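Local coordinates for protein bottromycin amidohydrolase (Streptomyces purpureus, PDB 6I5S) that acts as a zinc-containing, thiazoline-specific amidohydrolase, the gatekeeper of bottromycin biosynthesis, at residues K41-I46 against A67-T72; Y85-F90 against T414-P419; G105-G110 against V422-V427; A381-Y386 against D393-G398. All blocks are in the same frame, centred on the assembly; numbering follows the deposited sequence.

Interaction 1 (K41-I46 against A67-T72)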
# COMPACT_ATOMS: atom_id res chain seq x y z
N LYS A 41 -6.48 25.12 -13.52
CA LYS A 41 -7.70 25.92 -13.45
C LYS A 41 -8.90 25.05 -13.14
O LYS A 41 -8.97 23.89 -13.55
CB LYS A 41 -7.94 26.65 -14.78
CG LYS A 41 -7.06 27.86 -14.99
CD LYS A 41 -6.44 27.89 -16.38
CE LYS A 41 -7.50 27.86 -17.48
NZ LYS A 41 -6.92 28.05 -18.84
N ALA A 42 -9.84 25.62 -12.38
CA ALA A 42 -11.17 25.05 -12.21
C ALA A 42 -11.11 23.64 -11.63
O ALA A 42 -11.69 22.69 -12.17
CB ALA A 42 -11.92 25.06 -13.54
N VAL A 43 -10.43 23.50 -10.49
CA VAL A 43 -10.22 22.20 -9.87
C VAL A 43 -11.29 22.01 -8.82
O VAL A 43 -11.54 22.93 -8.02
CB VAL A 43 -8.82 22.11 -9.22
CG1 VAL A 43 -8.69 20.92 -8.30
CG2 VAL A 43 -7.72 22.04 -10.29
N GLY A 44 -11.93 20.83 -8.82
CA GLY A 44 -12.79 20.43 -7.73
C GLY A 44 -12.05 19.51 -6.75
O GLY A 44 -11.73 18.36 -7.07
N LEU A 45 -11.71 20.03 -5.58
CA LEU A 45 -10.98 19.24 -4.59
C LEU A 45 -11.97 18.33 -3.90
O LEU A 45 -12.94 18.81 -3.30
CB LEU A 45 -10.28 20.14 -3.58
CG LEU A 45 -9.61 19.46 -2.36
CD1 LEU A 45 -8.53 18.52 -2.83
CD2 LEU A 45 -9.04 20.49 -1.36
N ILE A 46 -11.77 17.03 -4.01
CA ILE A 46 -12.63 16.07 -3.33
C ILE A 46 -12.14 15.88 -1.90
O ILE A 46 -10.94 15.65 -1.66
CB ILE A 46 -12.67 14.74 -4.11
CG1 ILE A 46 -13.31 15.00 -5.50
CG2 ILE A 46 -13.43 13.68 -3.35
CD1 ILE A 46 -13.27 13.79 -6.40
N ALA A 67 0.40 25.91 -2.93
CA ALA A 67 0.51 27.30 -2.52
C ALA A 67 -0.83 27.93 -2.20
O ALA A 67 -0.90 28.80 -1.34
CB ALA A 67 1.20 28.13 -3.60
N GLY A 68 -1.91 27.54 -2.89
CA GLY A 68 -3.18 28.16 -2.62
C GLY A 68 -4.22 27.81 -3.65
O GLY A 68 -3.95 27.18 -4.67
N TRP A 69 -5.43 28.27 -3.36
CA TRP A 69 -6.62 28.02 -4.16
C TRP A 69 -7.27 29.36 -4.44
O TRP A 69 -7.52 30.10 -3.49
CB TRP A 69 -7.62 27.13 -3.39
CG TRP A 69 -7.08 25.81 -2.98
CD1 TRP A 69 -6.43 25.52 -1.83
CD2 TRP A 69 -7.12 24.59 -3.73
NE1 TRP A 69 -6.04 24.21 -1.82
CE2 TRP A 69 -6.48 23.61 -2.98
CE3 TRP A 69 -7.65 24.24 -4.98
CZ2 TRP A 69 -6.34 22.30 -3.42
CZ3 TRP A 69 -7.52 22.94 -5.41
CH2 TRP A 69 -6.87 21.99 -4.64
N SER A 70 -7.56 29.66 -5.72
CA SER A 70 -8.23 30.92 -6.08
C SER A 70 -9.60 30.62 -6.64
O SER A 70 -9.69 29.82 -7.58
CB SER A 70 -7.41 31.71 -7.12
OG SER A 70 -6.13 32.06 -6.61
N PRO A 71 -10.69 31.20 -6.14
CA PRO A 71 -12.01 30.84 -6.68
C PRO A 71 -12.06 31.07 -8.18
O PRO A 71 -11.67 32.13 -8.68
CB PRO A 71 -12.98 31.77 -5.95
CG PRO A 71 -12.16 32.55 -4.93
CD PRO A 71 -10.80 31.92 -4.86
N THR A 72 -12.58 30.10 -8.89
CA THR A 72 -12.67 30.23 -10.34
C THR A 72 -13.78 31.21 -10.72
O THR A 72 -14.94 31.02 -10.33
CB THR A 72 -12.92 28.88 -10.96
OG1 THR A 72 -11.89 27.97 -10.56
CG2 THR A 72 -12.95 29.01 -12.51
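Thr72 OG1 lies 3.4 Å from Ala42 CA, and it is gripped from outside this pair of segments. Its hydroxyl is hydrogen-bonded to Asp58 OD1 and, weakly, to Pro56 O. The same Asp58 oxygen bonds Ala42 N. One carboxylate oxygen thus ties the residue just after strand 65-71 to the corner at Ala42. OG1 sits anti to the carbonyl carbon of Thr72 (chi1 -56°), which brings it to the Ala42 backbone. The rest of the contact is apolar, and no hydrogen bond runs directly between the segments. The Trp69 indole reaches from its strand to the side chains of Val43 and Leu45. Val43 CG1 meets the ring edge near its plane, 3.7 Å from Trp69 CZ3. Leu45 CD2 comes in obliquely, 3.8 Å from Trp69 CZ2, and Leu45 CB is 4.0 Å from Trp69 CH2. Both aliphatic side chains cross the indole at about a right angle. Trp69 also rests on Arg57 and Leu59 of strand 57-62. Val43 packs on Trp84 and Val86 of strand 84-95, so the contact lies between the three-stranded antiparallel sheet and the mixed sheet.

Interaction 2 (Y85-F90 against T414-P419)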
# COMPACT_ATOMS: atom_id res chain seq x y z
N TYR A 85 -11.19 17.02 -11.37
CA TYR A 85 -11.50 16.56 -10.02
C TYR A 85 -10.23 15.99 -9.42
O TYR A 85 -9.52 15.23 -10.09
CB TYR A 85 -12.59 15.49 -10.06
CG TYR A 85 -13.89 15.95 -10.63
CD1 TYR A 85 -14.89 16.45 -9.81
CD2 TYR A 85 -14.12 15.89 -11.99
CE1 TYR A 85 -16.13 16.89 -10.37
CE2 TYR A 85 -15.35 16.32 -12.53
CZ TYR A 85 -16.33 16.80 -11.69
OH TYR A 85 -17.55 17.24 -12.22
N VAL A 86 -9.92 16.36 -8.17
CA VAL A 86 -8.62 16.06 -7.59
C VAL A 86 -8.81 15.40 -6.24
O VAL A 86 -9.60 15.86 -5.41
CB VAL A 86 -7.78 17.34 -7.46
CG1 VAL A 86 -6.62 17.14 -6.57
CG2 VAL A 86 -7.31 17.74 -8.86
N THR A 87 -8.03 14.35 -6.01
CA THR A 87 -7.87 13.76 -4.69
C THR A 87 -6.42 13.89 -4.21
O THR A 87 -5.50 14.05 -5.02
CB THR A 87 -8.24 12.26 -4.70
OG1 THR A 87 -7.29 11.51 -5.46
CG2 THR A 87 -9.60 12.07 -5.35
N PRO A 88 -6.20 13.79 -2.90
CA PRO A 88 -4.84 13.58 -2.41
C PRO A 88 -4.26 12.33 -3.06
O PRO A 88 -4.97 11.40 -3.47
CB PRO A 88 -5.04 13.38 -0.92
CG PRO A 88 -6.31 14.04 -0.61
CD PRO A 88 -7.17 13.76 -1.79
N GLY A 89 -2.95 12.29 -3.13
CA GLY A 89 -2.29 11.09 -3.61
C GLY A 89 -2.57 9.91 -2.69
O GLY A 89 -2.75 10.09 -1.49
N PHE A 90 -2.63 8.72 -3.29
CA PHE A 90 -2.93 7.49 -2.56
C PHE A 90 -1.70 6.94 -1.86
O PHE A 90 -0.55 7.17 -2.27
CB PHE A 90 -3.46 6.40 -3.52
CG PHE A 90 -4.58 6.88 -4.38
CD1 PHE A 90 -5.58 7.69 -3.88
CD2 PHE A 90 -4.63 6.54 -5.71
CE1 PHE A 90 -6.59 8.20 -4.70
CE2 PHE A 90 -5.66 7.05 -6.54
CZ PHE A 90 -6.63 7.87 -6.00
N THR A 414 -13.66 2.80 -14.46
CA THR A 414 -12.40 2.47 -13.81
C THR A 414 -12.27 3.06 -12.41
O THR A 414 -11.25 2.82 -11.76
CB THR A 414 -11.24 2.97 -14.66
OG1 THR A 414 -11.44 4.37 -14.91
CG2 THR A 414 -11.16 2.18 -15.98
N GLY A 415 -13.22 3.87 -11.98
CA GLY A 415 -13.18 4.42 -10.64
C GLY A 415 -11.99 5.32 -10.45
O GLY A 415 -11.79 6.30 -11.18
N LEU A 416 -11.15 5.00 -9.44
CA LEU A 416 -9.94 5.77 -9.19
C LEU A 416 -8.73 5.24 -9.94
O LEU A 416 -7.66 5.89 -9.93
CB LEU A 416 -9.67 5.77 -7.68
CG LEU A 416 -10.70 6.46 -6.80
CD1 LEU A 416 -10.69 5.93 -5.39
CD2 LEU A 416 -10.42 7.98 -6.79
N ALA A 417 -8.87 4.11 -10.63
CA ALA A 417 -7.72 3.36 -11.15
C ALA A 417 -7.07 3.94 -12.38
O ALA A 417 -5.96 3.50 -12.71
CB ALA A 417 -8.12 1.92 -11.44
N ARG A 418 -7.70 4.86 -13.09
CA ARG A 418 -7.12 5.40 -14.31
C ARG A 418 -7.11 6.92 -14.24
O ARG A 418 -7.95 7.60 -14.85
CB ARG A 418 -7.91 4.92 -15.54
CG ARG A 418 -7.14 5.10 -16.81
CD ARG A 418 -8.01 4.84 -18.03
NE ARG A 418 -7.17 4.80 -19.18
CZ ARG A 418 -6.63 5.88 -19.73
NH1 ARG A 418 -6.88 7.09 -19.22
NH2 ARG A 418 -5.84 5.74 -20.80
N PRO A 419 -6.17 7.49 -13.50
CA PRO A 419 -6.07 8.94 -13.46
C PRO A 419 -5.81 9.49 -14.85
O PRO A 419 -5.21 8.84 -15.71
CB PRO A 419 -4.89 9.19 -12.55
CG PRO A 419 -4.70 7.96 -11.71
CD PRO A 419 -5.25 6.83 -12.57
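Strand 84-95, which carries the zinc ligand His94 near its far end, meets a type II' beta turn here through Phe90, Thr87 and Leu416. The turn runs from Thr414 to Ala417 and is closed by Ala417 N to Thr414 O at 2.9 Å. Leu416 CD2 does most of the touching. It lies 3.9 Å from Phe90 CZ, approaching the ring obliquely. Leu416 CB is also near that ring corner, at 4.1 Å from Phe90 CZ. Thr87 CG2 is a looser neighbour, 4.4 Å from Leu416 CD2. The Leu416 side chain starts anti to its own carbonyl carbon (chi1 -65°), which carries CD2 across to the strand. The Thr87 hydroxyl is used within its own segment: OG1 donates to Pro88 O at 3.1 Å, from 40° above the carbonyl plane. Leu416 is also covered by His361 and Ile364 of helix 358-369, and Leu416 O bonds the hydroxyl of Tyr405. A glycerol, probably from the crystallisation liquor, bonds Leu416 N and Thr414 O. A C-terminal loop packed on the strand that enters the metal-binding barrel is consistent with the amidohydrolase fold, where N- and C-terminal strands form a second domain beside the barrel.

Interaction 3 (G105-G110 against V422-V427)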
# COMPACT_ATOMS: atom_id res chain seq x y z
N GLY A 105 4.74 1.09 -11.16
CA GLY A 105 3.37 0.61 -11.03
C GLY A 105 2.56 1.42 -10.04
O GLY A 105 1.42 1.81 -10.33
N LEU A 106 3.15 1.73 -8.88
CA LEU A 106 2.44 2.55 -7.91
C LEU A 106 2.09 3.92 -8.49
O LEU A 106 0.92 4.34 -8.41
CB LEU A 106 3.24 2.68 -6.61
CG LEU A 106 3.41 1.38 -5.84
CD1 LEU A 106 4.41 1.57 -4.71
CD2 LEU A 106 2.10 0.86 -5.28
N LEU A 107 3.09 4.63 -9.09
CA LEU A 107 2.86 5.98 -9.58
C LEU A 107 1.77 6.01 -10.62
O LEU A 107 0.91 6.89 -10.63
CB LEU A 107 4.14 6.53 -10.22
CG LEU A 107 5.23 6.92 -9.22
CD1 LEU A 107 6.46 7.32 -10.06
CD2 LEU A 107 4.74 8.05 -8.34
N VAL A 108 1.81 5.06 -11.53
CA VAL A 108 0.84 5.02 -12.64
C VAL A 108 -0.59 4.91 -12.11
O VAL A 108 -1.54 5.37 -12.75
CB VAL A 108 1.20 3.83 -13.56
CG1 VAL A 108 0.00 3.34 -14.33
CG2 VAL A 108 2.34 4.22 -14.47
N HIS A 109 -0.75 4.33 -10.92
CA HIS A 109 -2.06 4.11 -10.35
C HIS A 109 -2.40 5.12 -9.27
O HIS A 109 -3.39 4.92 -8.55
CB HIS A 109 -2.19 2.66 -9.83
CG HIS A 109 -2.21 1.69 -10.96
ND1 HIS A 109 -1.06 1.19 -11.53
CD2 HIS A 109 -3.24 1.18 -11.68
CE1 HIS A 109 -1.38 0.44 -12.58
NE2 HIS A 109 -2.70 0.41 -12.69
N GLY A 110 -1.66 6.23 -9.22
CA GLY A 110 -1.97 7.34 -8.32
C GLY A 110 -1.41 7.19 -6.93
O GLY A 110 -1.75 7.98 -6.04
N VAL A 422 -1.23 12.55 -12.57
CA VAL A 422 -0.76 12.32 -11.20
C VAL A 422 0.32 13.36 -10.95
O VAL A 422 1.29 13.43 -11.69
CB VAL A 422 -0.20 10.90 -10.98
CG1 VAL A 422 0.37 10.75 -9.55
CG2 VAL A 422 -1.25 9.86 -11.19
N LEU A 423 0.11 14.18 -9.94
CA LEU A 423 1.09 15.16 -9.47
C LEU A 423 1.91 14.57 -8.34
O LEU A 423 1.35 14.19 -7.30
CB LEU A 423 0.38 16.41 -8.98
CG LEU A 423 1.18 17.67 -8.70
CD1 LEU A 423 1.84 18.20 -9.95
CD2 LEU A 423 0.23 18.70 -8.15
N VAL A 424 3.23 14.50 -8.52
CA VAL A 424 4.12 13.82 -7.58
C VAL A 424 5.17 14.83 -7.18
O VAL A 424 6.04 15.15 -8.00
CB VAL A 424 4.80 12.59 -8.17
CG1 VAL A 424 5.58 11.85 -7.08
CG2 VAL A 424 3.87 11.72 -8.89
N ASP A 425 5.10 15.32 -5.94
CA ASP A 425 6.05 16.35 -5.45
C ASP A 425 6.17 17.45 -6.51
O ASP A 425 7.26 17.94 -6.82
CB ASP A 425 7.43 15.74 -5.13
CG ASP A 425 8.34 16.66 -4.35
OD1 ASP A 425 7.85 17.65 -3.74
OD2 ASP A 425 9.58 16.39 -4.31
N GLY A 426 5.02 17.84 -7.08
CA GLY A 426 4.98 18.94 -8.07
C GLY A 426 5.20 18.59 -9.53
O GLY A 426 4.94 19.44 -10.40
N VAL A 427 5.69 17.40 -9.85
CA VAL A 427 5.84 17.01 -11.25
C VAL A 427 4.50 16.48 -11.73
O VAL A 427 3.95 15.55 -11.13
CB VAL A 427 6.93 15.96 -11.43
CG1 VAL A 427 6.93 15.41 -12.84
CG2 VAL A 427 8.30 16.50 -11.04
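This is buried apolar packing of a helix end on a strand: Leu107 in the last turn of helix 100-108 and Gly110 just beyond it meet Val422 and Val424 of strand 421-424. Leu107 CD2 rests against both methyls of Val424, 3.8 Å from Val424 CG2 and 4.1 Å from Val424 CG1. The two side chains cross at about a right angle. Val422 packs against backbone instead. With CG1 anti to the backbone N (chi1 176°), its CG2 lies 3.7 Å from Leu107 O and 3.9 Å from Gly110 CA. A Schellman motif ends the helix at this point. Gly110, with positive phi, is its C-prime residue; Gly110 N bonds Leu107 O at 3.0 Å, and Val111 N returns to Leu106 O. The carbonyl beside the Val422 methyl is therefore already satisfied. The His109 side chain starts away from the strand; its ND1 donates to Gly105 O at 2.8 Å with an angle of 169°, and the acceptor lies in the imidazole plane. Trp438 meets that imidazole edge-to-face. Past Val424 the strand enters a type I' turn to Val427, with paired backbone bonds between Val424 and Val427. Asp425 in this turn makes a salt bridge to Arg133.

Interaction 4 (A381-Y386 against D393-G398)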
# COMPACT_ATOMS: atom_id res chain seq x y z
N ALA A 381 -7.64 5.47 1.81
CA ALA A 381 -6.60 5.50 0.80
C ALA A 381 -5.69 6.69 0.99
O ALA A 381 -4.56 6.70 0.48
CB ALA A 381 -7.25 5.55 -0.61
N THR A 382 -6.14 7.69 1.74
CA THR A 382 -5.43 8.95 1.79
C THR A 382 -5.27 9.49 3.21
O THR A 382 -4.24 9.23 3.85
CB THR A 382 -6.11 10.02 0.88
OG1 THR A 382 -7.48 10.27 1.27
CG2 THR A 382 -6.09 9.59 -0.57
N ALA A 383 -6.21 10.33 3.67
CA ALA A 383 -6.08 11.03 4.95
C ALA A 383 -5.70 10.12 6.12
O ALA A 383 -4.87 10.48 6.95
CB ALA A 383 -7.40 11.75 5.26
N ASP A 384 -6.35 8.95 6.25
CA ASP A 384 -6.04 8.11 7.42
C ASP A 384 -4.68 7.45 7.27
O ASP A 384 -4.02 7.15 8.27
CB ASP A 384 -7.14 7.08 7.63
CG ASP A 384 -8.25 7.60 8.55
OD1 ASP A 384 -8.22 8.78 8.90
OD2 ASP A 384 -9.12 6.80 8.95
N ALA A 385 -4.24 7.22 6.04
CA ALA A 385 -2.87 6.70 5.84
C ALA A 385 -1.83 7.76 6.17
O ALA A 385 -0.79 7.47 6.77
CB ALA A 385 -2.69 6.18 4.43
N TYR A 386 -2.06 9.00 5.80
CA TYR A 386 -1.09 10.03 6.20
C TYR A 386 -1.05 10.13 7.72
O TYR A 386 0.01 10.30 8.31
CB TYR A 386 -1.46 11.37 5.58
CG TYR A 386 -1.32 11.34 4.05
CD1 TYR A 386 -0.12 10.97 3.46
CD2 TYR A 386 -2.39 11.65 3.21
CE1 TYR A 386 0.03 10.92 2.08
CE2 TYR A 386 -2.26 11.58 1.80
CZ TYR A 386 -1.03 11.21 1.26
OH TYR A 386 -0.82 11.15 -0.11
N ASP A 393 0.92 17.10 7.73
CA ASP A 393 0.36 18.05 6.78
C ASP A 393 -1.03 17.60 6.35
O ASP A 393 -1.32 16.40 6.26
CB ASP A 393 1.26 18.18 5.54
CG ASP A 393 2.53 18.96 5.82
OD1 ASP A 393 2.54 19.74 6.80
OD2 ASP A 393 3.51 18.80 5.06
N LYS A 394 -1.91 18.57 6.09
CA LYS A 394 -3.25 18.23 5.62
C LYS A 394 -3.14 17.46 4.29
O LYS A 394 -2.18 17.66 3.53
CB LYS A 394 -4.11 19.48 5.45
CG LYS A 394 -4.99 19.77 6.68
CD LYS A 394 -4.79 21.19 7.22
CE LYS A 394 -4.83 21.24 8.75
NZ LYS A 394 -3.74 22.12 9.29
N PRO A 395 -4.10 16.57 4.00
CA PRO A 395 -3.89 15.59 2.91
C PRO A 395 -3.68 16.24 1.56
O PRO A 395 -2.94 15.71 0.72
CB PRO A 395 -5.18 14.74 2.94
CG PRO A 395 -5.83 15.03 4.23
CD PRO A 395 -5.42 16.42 4.62
N ALA A 396 -4.33 17.37 1.33
CA ALA A 396 -4.24 18.09 0.06
C ALA A 396 -3.46 19.39 0.22
O ALA A 396 -3.65 20.33 -0.57
CB ALA A 396 -5.64 18.37 -0.50
N ALA A 397 -2.63 19.50 1.26
CA ALA A 397 -1.74 20.65 1.41
C ALA A 397 -0.31 20.18 1.59
O ALA A 397 -0.02 18.98 1.48
CB ALA A 397 -2.14 21.53 2.60
N GLY A 398 0.60 21.11 1.86
CA GLY A 398 2.00 20.74 1.91
C GLY A 398 2.45 20.23 0.56
O GLY A 398 2.20 20.86 -0.48
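Apolar contacts carry the meeting of Ala383 and Tyr386 with Pro395. The proline ring touches both side chains, each through a different carbon. Pro395 CG lies 3.8 Å from Ala383 CB and 4.1 Å from Ala383 CA. Pro395 CB lies 4.2 Å from Tyr386 CD2 and comes to the phenol ring obliquely. The two helix residues stand one turn apart, and the proline spans them. With CG anti to the carbonyl carbon (chi1 -66°), the Tyr386 ring leans back toward the N-terminal end of the helix, beside Pro395. Pro88 of strand 84-95 also packs on the proline.

Hydrogen bonds hold each side in shape, but none crosses between the segments. Tyr386 N bonds Thr382 O at 2.9 Å, in the first turn of the helix. Thr382 occupies the N-cap position without a side-chain cap; its OG1 bonds Leu378 O of helix 374-381 instead. Pro395 belongs to a type I beta turn from Lys394 to Ala397, closed by a hydrogen bond of 3.0 Å from Ala397 N to Lys394 O. The phenol hydroxyl of Tyr386 bonds Gly89 O, which fixes the far end of the ring on strand 84-95.

The order of elements, a short helix followed by a turn and then strand 402-405, is consistent with the amidohydrolase fold, in which the chain leaves the barrel here and returns to the smaller beta domain.

Overall arrangement
From the N terminus, interaction 1 closes first, a short loop joining the three-stranded sheet to strand 43-45 of the mixed sheet. Strand 84-95 follows and opens interaction 2; helix 100-108 then opens interaction 3. Both wait more than 300 residues for their C-terminal partners, and they cross, since their segments alternate. Interaction 4 closes a short loop nested inside both. Interaction 2 touches interaction 1 through strand pairing, interaction 3 through Phe90 N and Gly110 O, and interaction 4 through Gly89 and Tyr386. Interactions 1 and 4 also touch, through Leu45 and Ala396; interaction 3 touches neither. Interactions 2 and 3 tie strand 84-95 and helix 100-108 to C-terminal segments; 1 and 4 are local closures.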